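PDB 4ZI5: P91 from Metagenome, which hydrolyses phosphotriesters as a promiscuous activity of a dienelactone hydrolase-like alpha/beta hydrolase. Local coordinates for residues Thr148-Phe153 against Ser170-Cys175; Pro41-Val46 against Gly122-Ala127. All blocks are in the same frame, centred on the assembly; numbering follows the deposited sequence. Where two conformers were deposited one is given.

Contact 1 (Thr148-Phe153 against Ser170-Cys175); sequences TAIVTF and SSVLVC
The Phe153 ring is met obliquely by Cys175: CB of Cys175 lies 4.2 Å from CD2 of Phe153, and Cys175 SG stands 5.0 Å from the ring centroid, 36° off the normal, a sulfur-aromatic contact. Phe130 stacks on the same ring. A second flat group, the Ser171 carbonyl, is gripped from opposite faces of its plane: Ile150 N donates to Ser171 O at 2.9 Å, and the Ser170 hydroxyl OG donates to it at 3.1 Å from well above the plane. With an alanine at position 170, Ser171 O would probably lose its second donor, and Ile150 CG1 its neighbour OG.

The strands run parallel, 9° between their directions, and alternating N-H donors complete a five-bond ladder from Thr148 O to Cys175 N. On the face of Phe153 and Cys175, Val151 CG1 and Leu173 CD2 lie side by side at 3.9 Å; Val151 also packs on Met241 of helix 231-248, and Ser171 OG bonds Asp201 OD2. On the other face, Thr152 turns OG1 between its backbone N and carbonyl carbon (chi1 69°), setting OG1 3.4 Å from Val174 CA; a water 2.8 Å from that OG1 donates to Cys175 O. The chemistry implies a buried pair in the central parallel sheet of the alpha/beta hydrolase fold, where three hydroxyls find partners: Ser170 in Ser171 O, Thr152 in water, Ser171 in Asp201.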
ATOM      1  N   THR A 148     -11.353  15.224   2.140  1.00 14.21           N
ATOM      2  CA  THR A 148      -9.933  15.152   1.781  1.00 14.68           C
ATOM      3  C   THR A 148      -9.481  13.734   1.382  1.00 13.42           C
ATOM      4  O   THR A 148      -8.703  13.552   0.442  1.00 11.69           O
ATOM      5  CB  THR A 148      -9.091  15.712   2.928  1.00 16.59           C
ATOM      6  OG1 THR A 148      -9.400  17.094   3.071  1.00 16.20           O
ATOM      7  CG2 THR A 148      -7.591  15.571   2.646  1.00 18.14           C
ATOM      8  N   ALA A 149      -9.997  12.736   2.087  1.00 12.27           N
ATOM      9  CA  ALA A 149      -9.588  11.369   1.870  1.00 12.03           C
ATOM     10  C   ALA A 149     -10.686  10.442   2.349  1.00 12.13           C
ATOM     11  O   ALA A 149     -11.430  10.767   3.287  1.00 11.49           O
ATOM     12  CB  ALA A 149      -8.311  11.067   2.663  1.00 12.27           C
ATOM     13  N   ILE A 150     -10.820   9.326   1.648  1.00 11.81           N
ATOM     14  CA  ILE A 150     -11.488   8.148   2.204  1.00 11.70           C
ATOM     15  C   ILE A 150     -10.526   6.974   2.224  1.00 11.52           C
ATOM     16  O   ILE A 150      -9.646   6.857   1.358  1.00 11.40           O
ATOM     17  CB  ILE A 150     -12.822   7.749   1.502  1.00 11.52           C
ATOM     18  CG1 ILE A 150     -12.599   7.304   0.048  1.00 11.35           C
ATOM     19  CG2 ILE A 150     -13.830   8.894   1.591  1.00 12.16           C
ATOM     20  CD1 ILE A 150     -13.779   6.622  -0.586  1.00 11.92           C
ATOM     21  N   VAL A 151     -10.722   6.102   3.214  1.00 11.65           N
ATOM     22  CA  VAL A 151      -9.971   4.856   3.328  1.00 12.03           C
ATOM     23  C   VAL A 151     -10.954   3.733   3.649  1.00 12.07           C
ATOM     24  O   VAL A 151     -11.719   3.814   4.620  1.00 13.50           O
ATOM     25  CB  VAL A 151      -8.892   4.891   4.439  1.00 11.51           C
ATOM     26  CG1 VAL A 151      -8.092   3.597   4.408  1.00 12.09           C
ATOM     27  CG2 VAL A 151      -7.966   6.100   4.260  1.00 12.09           C
ATOM     28  N   THR A 152     -10.985   2.715   2.803  1.00 11.81           N
ATOM     29  CA  THR A 152     -11.860   1.568   2.997  1.00 11.85           C
ATOM     30  C   THR A 152     -11.012   0.383   3.478  1.00 11.83           C
ATOM     31  O   THR A 152      -9.874   0.188   3.035  1.00 11.45           O
ATOM     32  CB  THR A 152     -12.659   1.228   1.719  1.00 12.16           C
ATOM     33  OG1 THR A 152     -11.800   0.719   0.704  1.00 13.05           O
ATOM     34  CG2 THR A 152     -13.317   2.498   1.197  1.00 12.70           C
ATOM     35  N   PHE A 153     -11.565  -0.368   4.423  1.00 11.39           N
ATOM     36  CA  PHE A 153     -10.945  -1.566   4.933  1.00 11.56           C
ATOM     37  C   PHE A 153     -11.888  -2.717   4.652  1.00 11.67           C
ATOM     38  O   PHE A 153     -12.999  -2.713   5.171  1.00 11.70           O
ATOM     39  CB  PHE A 153     -10.737  -1.481   6.440  1.00 11.84           C
ATOM     40  CG  PHE A 153      -9.817  -0.395   6.864  1.00 12.30           C
ATOM     41  CD1 PHE A 153     -10.296   0.883   7.125  1.00 12.15           C
ATOM     42  CD2 PHE A 153      -8.441  -0.630   6.969  1.00 12.66           C
ATOM     43  CE1 PHE A 153      -9.439   1.897   7.532  1.00 11.71           C
ATOM     44  CE2 PHE A 153      -7.590   0.388   7.369  1.00 12.45           C
ATOM     45  CZ  PHE A 153      -8.091   1.655   7.644  1.00 12.29           C
ATOM     46  N   SER A 170     -12.150  13.434  -3.104  1.00 15.09           N
ATOM     47  CA  SER A 170     -11.201  12.974  -2.111  1.00 15.40           C
ATOM     48  C   SER A 170     -10.127  12.116  -2.730  1.00 14.13           C
ATOM     49  O   SER A 170     -10.332  11.489  -3.772  1.00 14.58           O
ATOM     50  CB  SER A 170     -11.910  12.107  -1.064  1.00 15.50           C
ATOM     51  OG  SER A 170     -12.467  10.916  -1.626  1.00 17.77           O
ATOM     52  N   SER A 171      -8.984  12.060  -2.054  0.50 13.37           N
ATOM     53  CA  SER A 171      -8.043  10.956  -2.233  0.50 12.51           C
ATOM     54  C   SER A 171      -8.767   9.676  -1.845  0.50 12.87           C
ATOM     55  O   SER A 171      -9.692   9.693  -1.001  0.50 12.66           O
ATOM     56  CB  SER A 171      -6.842  11.131  -1.319  0.50 12.37           C
ATOM     57  OG  SER A 171      -5.773  10.285  -1.682  0.50 11.69           O
ATOM     58  N   VAL A 172      -8.368   8.566  -2.454  1.00 12.92           N
ATOM     59  CA  VAL A 172      -8.986   7.253  -2.167  1.00 12.13           C
ATOM     60  C   VAL A 172      -7.864   6.244  -1.900  1.00 11.82           C
ATOM     61  O   VAL A 172      -6.989   6.063  -2.726  1.00 11.73           O
ATOM     62  CB  VAL A 172      -9.885   6.765  -3.327  1.00 12.11           C
ATOM     63  CG1 VAL A 172     -10.484   5.424  -2.996  1.00 12.33           C
ATOM     64  CG2 VAL A 172     -11.017   7.744  -3.606  1.00 12.43           C
ATOM     65  N   LEU A 173      -7.934   5.579  -0.740  1.00 11.82           N
ATOM     66  CA  LEU A 173      -7.114   4.403  -0.452  1.00 11.56           C
ATOM     67  C   LEU A 173      -8.041   3.222  -0.133  1.00 12.11           C
ATOM     68  O   LEU A 173      -8.856   3.282   0.801  1.00 11.02           O
ATOM     69  CB  LEU A 173      -6.172   4.685   0.727  1.00 11.91           C
ATOM     70  CG  LEU A 173      -5.434   3.482   1.350  1.00 11.78           C
ATOM     71  CD1 LEU A 173      -4.512   2.778   0.380  1.00 12.56           C
ATOM     72  CD2 LEU A 173      -4.633   3.905   2.563  1.00 12.12           C
ATOM     73  N   VAL A 174      -7.962   2.182  -0.946  1.00 11.23           N
ATOM     74  CA  VAL A 174      -8.750   0.942  -0.752  1.00 11.84           C
ATOM     75  C   VAL A 174      -7.792  -0.127  -0.192  1.00 11.89           C
ATOM     76  O   VAL A 174      -6.865  -0.533  -0.890  1.00 11.84           O
ATOM     77  CB  VAL A 174      -9.341   0.446  -2.101  1.00 12.09           C
ATOM     78  CG1 VAL A 174     -10.070  -0.863  -1.980  1.00 11.69           C
ATOM     79  CG2 VAL A 174     -10.284   1.507  -2.679  1.00 12.98           C
ATOM     80  N   CYS A 175      -8.048  -0.602   1.026  1.00 11.85           N
ATOM     81  CA  CYS A 175      -7.255  -1.672   1.622  1.00 12.37           C
ATOM     82  C   CYS A 175      -8.085  -2.951   1.507  1.00 12.90           C
ATOM     83  O   CYS A 175      -9.138  -3.067   2.122  1.00 13.74           O
ATOM     84  CB  CYS A 175      -6.915  -1.337   3.068  1.00 12.91           C
ATOM     85  SG  CYS A 175      -5.912   0.165   3.248  1.00 14.53           S
TER
HETATM   86  O   HOH W   1     -11.557  -2.110   0.896  1.00 11.80           O

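Contact 2 (Pro41-Val46 against Gly122-Ala127); sequences PRPGVV and GSKVAA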
ATOM      1  N   PRO A  41      -9.357  23.614  16.683  1.00 28.22           N
ATOM      2  CA  PRO A  41      -9.882  22.794  15.602  1.00 27.18           C
ATOM      3  C   PRO A  41      -8.827  21.829  15.085  1.00 24.55           C
ATOM      4  O   PRO A  41      -7.628  22.095  15.207  1.00 23.85           O
ATOM      5  CB  PRO A  41     -10.282  23.817  14.529  1.00 29.65           C
ATOM      6  CG  PRO A  41     -10.375  25.127  15.249  1.00 29.97           C
ATOM      7  CD  PRO A  41      -9.295  25.033  16.282  1.00 30.09           C
ATOM      8  N   ARG A  42      -9.269  20.677  14.604  1.00 20.94           N
ATOM      9  CA  ARG A  42      -8.343  19.645  14.124  1.00 19.07           C
ATOM     10  C   ARG A  42      -9.030  18.846  13.052  1.00 17.53           C
ATOM     11  O   ARG A  42     -10.261  18.880  12.956  1.00 17.04           O
ATOM     12  CB  ARG A  42      -7.897  18.739  15.277  1.00 19.04           C
ATOM     13  CG  ARG A  42      -8.992  17.823  15.803  1.00 18.84           C
ATOM     14  CD  ARG A  42      -8.858  17.501  17.281  1.00 18.43           C
ATOM     15  NE  ARG A  42      -9.129  18.667  18.122  1.00 19.89           N
ATOM     16  CZ  ARG A  42      -9.074  18.692  19.459  1.00 20.23           C
ATOM     17  NH1 ARG A  42      -8.750  17.612  20.140  1.00 19.91           N
ATOM     18  NH2 ARG A  42      -9.356  19.823  20.099  1.00 21.26           N
ATOM     19  N   PRO A  43      -8.264  18.102  12.238  1.00 16.56           N
ATOM     20  CA  PRO A  43      -8.972  17.324  11.239  1.00 15.17           C
ATOM     21  C   PRO A  43      -9.966  16.314  11.833  1.00 14.66           C
ATOM     22  O   PRO A  43      -9.698  15.710  12.877  1.00 13.94           O
ATOM     23  CB  PRO A  43      -7.859  16.618  10.471  1.00 15.84           C
ATOM     24  CG  PRO A  43      -6.642  17.449  10.713  1.00 17.50           C
ATOM     25  CD  PRO A  43      -6.796  17.987  12.108  1.00 17.36           C
ATOM     26  N   GLY A  44     -11.096  16.162  11.138  1.00 14.19           N
ATOM     27  CA  GLY A  44     -12.193  15.277  11.537  1.00 13.40           C
ATOM     28  C   GLY A  44     -12.292  14.041  10.651  1.00 13.00           C
ATOM     29  O   GLY A  44     -12.049  14.114   9.436  1.00 12.43           O
ATOM     30  N   VAL A  45     -12.614  12.897  11.258  1.00 12.57           N
ATOM     31  CA  VAL A  45     -12.791  11.645  10.529  1.00 12.45           C
ATOM     32  C   VAL A  45     -14.110  10.991  10.937  1.00 12.71           C
ATOM     33  O   VAL A  45     -14.367  10.781  12.148  1.00 14.07           O
ATOM     34  CB  VAL A  45     -11.642  10.639  10.793  1.00 11.96           C
ATOM     35  CG1 VAL A  45     -11.789   9.386   9.923  1.00 11.89           C
ATOM     36  CG2 VAL A  45     -10.285  11.291  10.497  1.00 12.35           C
ATOM     37  N   VAL A  46     -14.937  10.665   9.952  0.50 12.37           N
ATOM     38  CA  VAL A  46     -16.107   9.825  10.198  0.50 13.04           C
ATOM     39  C   VAL A  46     -15.708   8.375  10.085  0.50 13.17           C
ATOM     40  O   VAL A  46     -15.026   8.009   9.131  0.50 13.59           O
ATOM     41  CB  VAL A  46     -17.222  10.044   9.151  0.50 13.21           C
ATOM     42  CG1 VAL A  46     -18.456   9.247   9.549  0.50 13.24           C
ATOM     43  CG2 VAL A  46     -17.573  11.511   9.040  0.50 13.01           C
ATOM     44  N   GLY A 122     -13.687  22.004   9.620  1.00 17.59           N
ATOM     45  CA  GLY A 122     -14.582  21.541   8.554  1.00 18.42           C
ATOM     46  C   GLY A 122     -13.947  21.464   7.179  1.00 18.14           C
ATOM     47  O   GLY A 122     -14.453  20.746   6.308  1.00 18.74           O
ATOM     48  N   SER A 123     -12.837  22.170   6.989  1.00 18.18           N
ATOM     49  CA  SER A 123     -12.106  22.128   5.730  1.00 19.65           C
ATOM     50  C   SER A 123     -11.224  20.890   5.617  1.00 19.57           C
ATOM     51  O   SER A 123     -10.691  20.631   4.542  1.00 20.52           O
ATOM     52  CB  SER A 123     -11.230  23.383   5.546  1.00 20.30           C
ATOM     53  OG  SER A 123     -10.095  23.382   6.414  1.00 18.90           O
ATOM     54  N   LYS A 124     -11.008  20.177   6.725  1.00 17.87           N
ATOM     55  CA  LYS A 124     -10.097  19.026   6.778  1.00 17.82           C
ATOM     56  C   LYS A 124     -10.836  17.823   7.357  1.00 16.43           C
ATOM     57  O   LYS A 124     -10.640  17.446   8.533  1.00 15.87           O
ATOM     58  CB  LYS A 124      -8.875  19.345   7.633  1.00 19.47           C
ATOM     59  CG  LYS A 124      -7.971  20.424   7.003  1.00 23.14           C
ATOM     60  CD  LYS A 124      -6.722  20.617   7.841  1.00 26.84           C
ATOM     61  CE  LYS A 124      -5.890  21.791   7.331  1.00 30.48           C
ATOM     62  NZ  LYS A 124      -4.456  21.469   7.530  1.00 32.82           N
ATOM     63  N   VAL A 125     -11.653  17.199   6.510  1.00 15.41           N
ATOM     64  CA  VAL A 125     -12.404  16.033   6.935  1.00 14.93           C
ATOM     65  C   VAL A 125     -12.176  14.825   6.038  1.00 14.42           C
ATOM     66  O   VAL A 125     -11.898  14.956   4.852  1.00 14.27           O
ATOM     67  CB  VAL A 125     -13.902  16.344   7.038  1.00 15.22           C
ATOM     68  CG1 VAL A 125     -14.138  17.302   8.219  1.00 15.49           C
ATOM     69  CG2 VAL A 125     -14.443  16.893   5.730  1.00 15.57           C
ATOM     70  N   ALA A 126     -12.258  13.648   6.633  1.00 14.68           N
ATOM     71  CA  ALA A 126     -12.062  12.391   5.915  1.00 14.15           C
ATOM     72  C   ALA A 126     -13.050  11.361   6.437  1.00 13.58           C
ATOM     73  O   ALA A 126     -13.787  11.612   7.389  1.00 12.40           O
ATOM     74  CB  ALA A 126     -10.631  11.883   6.097  1.00 14.25           C
ATOM     75  N   ALA A 127     -13.100  10.212   5.781  1.00 12.27           N
ATOM     76  CA  ALA A 127     -13.956   9.118   6.230  1.00 12.40           C
ATOM     77  C   ALA A 127     -13.235   7.807   6.041  1.00 12.18           C
ATOM     78  O   ALA A 127     -12.555   7.587   5.035  1.00 13.03           O
ATOM     79  CB  ALA A 127     -15.263   9.073   5.464  1.00 12.56           C
TER
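Gly44 carries the centre of this parallel pairing, exchanging bonds with both sides of Val125: Gly44 N donates to Lys124 O at 2.9 Å, and Ala126 N returns a bond to Gly44 O at 2.8 Å, arriving in the carbonyl plane. Val46 N then donates to Ala126 O at 3.0 Å. CA-H...O contacts accompany the ladder, as where Val125 CA lies 3.2 Å from Gly44 O.

Side chains add little: some rest on backbone oxygens, others on each other. CB and CD of Lys124 both flank the Pro43 ring, Lys124 CB 4.1 Å from Pro43 CB and Lys124 CD 4.3 Å from Pro43 CG, and only the end of the lysine chain leads off. With CG1 anti to its backbone N (chi1 -175°), Val45 holds this methyl beside its own carbonyl carbon, 3.9 Å from Ala126 O. Beyond it, Val46 CB and Ala127 CB form an apolar pair at 4.3 Å on the opposite face of the sheet. The small residues Gly44, Ala126 and Ala127 keep the cross-strand side-chain contact light, and the backbone carries most of the join.

Farther out, Arg42, at the start of the strand, bonds Asp35 O through NH1 and Gly40 O through NH2. The short strand axes cross at -22°, consistent with the twist of the central sheet. Helix 100-115 covers the face of Val46 and Val125 through Leu114, helix 231-248 covers Val45 and Ala126 through Phe245, and strand 71-74 bonds the other edge of strand 42-48, placing the contact in the middle layer of an alpha/beta/alpha sandwich.

How the contacts relate
Along the chain from the N terminus, contact 2 comes first, bringing 122-127 back to 41-46 and closing a loop of 75 residues that holds helices 56-67, 90-97 and 100-115 and strands 71-74 and 120-121. Contact 1 opens only afterwards and closes a loop of 16 residues without helix or strand, so the two follow in series and neither nest nor cross. Their centres lie 14 Å apart within one sheet, where strand 125-130 neighbours strand 149-153: Thr148 N approaches Val125 O at 2.8 Å, probably a hydrogen bond. Together they tie strands 42-48, 125-130, 149-153 and 171-177 into the continuous parallel core of the alpha/beta hydrolase fold.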